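Local coordinates for ebony (Drosophila melanogaster, PDB 6DYM), which probably forms the peptide bond that joins beta-alanine to biogenic amines, through the atypical C-terminal condensation domain of a nonribosomal peptide synthetase, at residues 179-184 / 206-211. Sequence-based numbering, arbitrary orientation.
Sequences TLLNFQ and AIVHWK
T179 sets its OG1 obliquely against the H209 imidazole, 3.5 Å from NE2, while I207 CG2 lies over one face of that ring, offset toward the rim. ND1 is hydrogen-bonded to N163 ND2 and NE2 to D173 OD1, which together fix the rotation of the imidazole. The two antiparallel strands close a GNAT-like sheet of order 1-2-3-4-5-7-6, in which 178-184 is the outermost strand beside 205-212. The W210 indole turns away from the neighbouring strand; L180 CD1 reaches its stem, 3.7 Å from W210 CB. The F183 ring likewise leads away from 206-211, to meet F102 of helix 93-111 edge-to-face. T179, N182, I207 and H209 share the face toward helix 166-174; L181, F183, A206 and V208 share the one toward helix 93-111. The strand pairing is interrupted by a classic beta bulge: L180 and L181 both sit opposite V208, L180 with a near-helical psi of -17°. V208 O takes the bond from L180 N (2.8 Å, nearly straight), and V208 N gives one to L181 O. Beyond the bulge, F183 and A206 exchange two backbone bonds. L181 CG, trans to the main-chain N (chi1 179°), carries CD2 to 4.0 Å from V208 CG2. I207 CG2 meets T179 CG2, and its CD1 runs alongside N182, 3.9 Å from ND2; N182 OD1 bonds R205. An alanine at I207 lacks both branches and is likely to open a gap between the imidazole face, the T179 methyl and the N182 amide. L181 O also receives a CA-H...O contact from I207 CA, at 3.2 Å.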
loop_
_atom_site.group_PDB
_atom_site.type_symbol
_atom_site.label_atom_id
_atom_site.label_comp_id
_atom_site.label_asym_id
_atom_site.label_seq_id
_atom_site.Cartn_x
_atom_site.Cartn_y
_atom_site.Cartn_z
ATOM N N THR A 179 14.301 3.857 -7.554
ATOM C CA THR A 179 13.360 3.352 -8.547
ATOM C C THR A 179 13.935 2.091 -9.184
ATOM O O THR A 179 15.012 2.135 -9.788
ATOM C CB THR A 179 13.094 4.406 -9.620
ATOM O OG1 THR A 179 12.326 5.483 -9.070
ATOM C CG2 THR A 179 12.330 3.793 -10.787
ATOM N N LEU A 180 13.224 0.969 -9.061
ATOM C CA LEU A 180 13.670 -0.279 -9.669
ATOM C C LEU A 180 12.889 -0.661 -10.917
ATOM O O LEU A 180 13.363 -1.502 -11.691
ATOM C CB LEU A 180 13.584 -1.427 -8.654
ATOM C CG LEU A 180 14.566 -1.287 -7.488
ATOM C CD1 LEU A 180 14.546 -2.520 -6.603
ATOM C CD2 LEU A 180 15.966 -1.015 -8.009
ATOM N N LEU A 181 11.715 -0.071 -11.127
ATOM C CA LEU A 181 10.934 -0.290 -12.337
ATOM C C LEU A 181 9.982 0.884 -12.494
ATOM O O LEU A 181 9.351 1.302 -11.518
ATOM C CB LEU A 181 10.147 -1.604 -12.269
ATOM C CG LEU A 181 9.256 -1.944 -13.470
ATOM C CD1 LEU A 181 10.094 -2.391 -14.657
ATOM C CD2 LEU A 181 8.224 -3.009 -13.107
ATOM N N ASN A 182 9.883 1.413 -13.707
ATOM C CA ASN A 182 8.913 2.458 -14.023
ATOM C C ASN A 182 8.084 1.927 -15.185
ATOM O O ASN A 182 8.462 2.084 -16.346
ATOM C CB ASN A 182 9.603 3.783 -14.366
ATOM C CG ASN A 182 8.618 4.907 -14.618
ATOM O OD1 ASN A 182 7.456 4.673 -14.951
ATOM N ND2 ASN A 182 9.078 6.139 -14.446
ATOM N N PHE A 183 6.950 1.312 -14.876
ATOM C CA PHE A 183 6.179 0.607 -15.890
ATOM C C PHE A 183 4.967 1.419 -16.322
ATOM O O PHE A 183 4.254 1.989 -15.491
ATOM C CB PHE A 183 5.732 -0.766 -15.390
ATOM C CG PHE A 183 5.268 -1.678 -16.492
ATOM C CD1 PHE A 183 6.181 -2.412 -17.233
ATOM C CD2 PHE A 183 3.921 -1.787 -16.802
ATOM C CE1 PHE A 183 5.754 -3.244 -18.256
ATOM C CE2 PHE A 183 3.491 -2.616 -17.826
ATOM C CZ PHE A 183 4.407 -3.340 -18.552
ATOM N N GLN A 184 4.738 1.452 -17.633
ATOM C CA GLN A 184 3.571 2.102 -18.225
ATOM C C GLN A 184 2.369 1.172 -18.088
ATOM O O GLN A 184 2.321 0.117 -18.727
ATOM C CB GLN A 184 3.859 2.433 -19.687
ATOM C CG GLN A 184 2.872 3.372 -20.355
ATOM C CD GLN A 184 3.346 3.790 -21.732
ATOM O OE1 GLN A 184 4.439 4.335 -21.882
ATOM N NE2 GLN A 184 2.533 3.521 -22.748
ATOM N N ALA A 206 3.288 2.704 -12.932
ATOM C CA ALA A 206 3.450 1.954 -11.694
ATOM C C ALA A 206 4.943 1.902 -11.430
ATOM O O ALA A 206 5.711 1.470 -12.299
ATOM C CB ALA A 206 2.863 0.545 -11.799
ATOM N N ILE A 207 5.362 2.374 -10.262
ATOM C CA ILE A 207 6.777 2.529 -9.961
ATOM C C ILE A 207 7.114 1.644 -8.773
ATOM O O ILE A 207 6.477 1.746 -7.715
ATOM C CB ILE A 207 7.147 3.995 -9.690
ATOM C CG1 ILE A 207 6.682 4.861 -10.870
ATOM C CG2 ILE A 207 8.645 4.114 -9.486
ATOM C CD1 ILE A 207 7.295 6.235 -10.930
ATOM N N VAL A 208 8.104 0.774 -8.958
ATOM C CA VAL A 208 8.588 -0.114 -7.905
ATOM C C VAL A 208 9.723 0.591 -7.177
ATOM O O VAL A 208 10.732 0.961 -7.791
ATOM C CB VAL A 208 9.047 -1.465 -8.481
ATOM C CG1 VAL A 208 9.595 -2.358 -7.379
ATOM C CG2 VAL A 208 7.888 -2.156 -9.176
ATOM N N HIS A 209 9.558 0.777 -5.869
ATOM C CA HIS A 209 10.454 1.592 -5.062
ATOM C C HIS A 209 11.089 0.759 -3.960
ATOM O O HIS A 209 10.439 -0.099 -3.357
ATOM C CB HIS A 209 9.708 2.777 -4.432
ATOM C CG HIS A 209 9.575 3.961 -5.334
ATOM N ND1 HIS A 209 8.356 4.516 -5.660
ATOM C CD2 HIS A 209 10.511 4.712 -5.962
ATOM C CE1 HIS A 209 8.546 5.558 -6.451
ATOM N NE2 HIS A 209 9.845 5.696 -6.653
ATOM N N TRP A 210 12.361 1.046 -3.679
ATOM C CA TRP A 210 13.136 0.291 -2.703
ATOM C C TRP A 210 14.056 1.254 -1.967
ATOM O O TRP A 210 14.752 2.054 -2.599
ATOM C CB TRP A 210 13.940 -0.815 -3.405
ATOM C CG TRP A 210 15.044 -1.461 -2.608
ATOM C CD1 TRP A 210 16.386 -1.344 -2.832
ATOM C CD2 TRP A 210 14.902 -2.355 -1.492
ATOM N NE1 TRP A 210 17.086 -2.095 -1.920
ATOM C CE2 TRP A 210 16.200 -2.724 -1.086
ATOM C CE3 TRP A 210 13.806 -2.868 -0.793
ATOM C CZ2 TRP A 210 16.433 -3.589 -0.017
ATOM C CZ3 TRP A 210 14.040 -3.728 0.270
ATOM C CH2 TRP A 210 15.343 -4.080 0.643
ATOM N N LYS A 211 14.049 1.187 -0.638
ATOM C CA LYS A 211 14.897 2.040 0.184
ATOM C C LYS A 211 15.600 1.179 1.216
ATOM O O LYS A 211 14.948 0.580 2.075
ATOM C CB LYS A 211 14.087 3.143 0.873
ATOM C CG LYS A 211 14.930 4.085 1.728
ATOM C CD LYS A 211 14.104 5.259 2.239
ATOM C CE LYS A 211 14.971 6.251 2.993
ATOM N NZ LYS A 211 16.398 6.122 2.594
#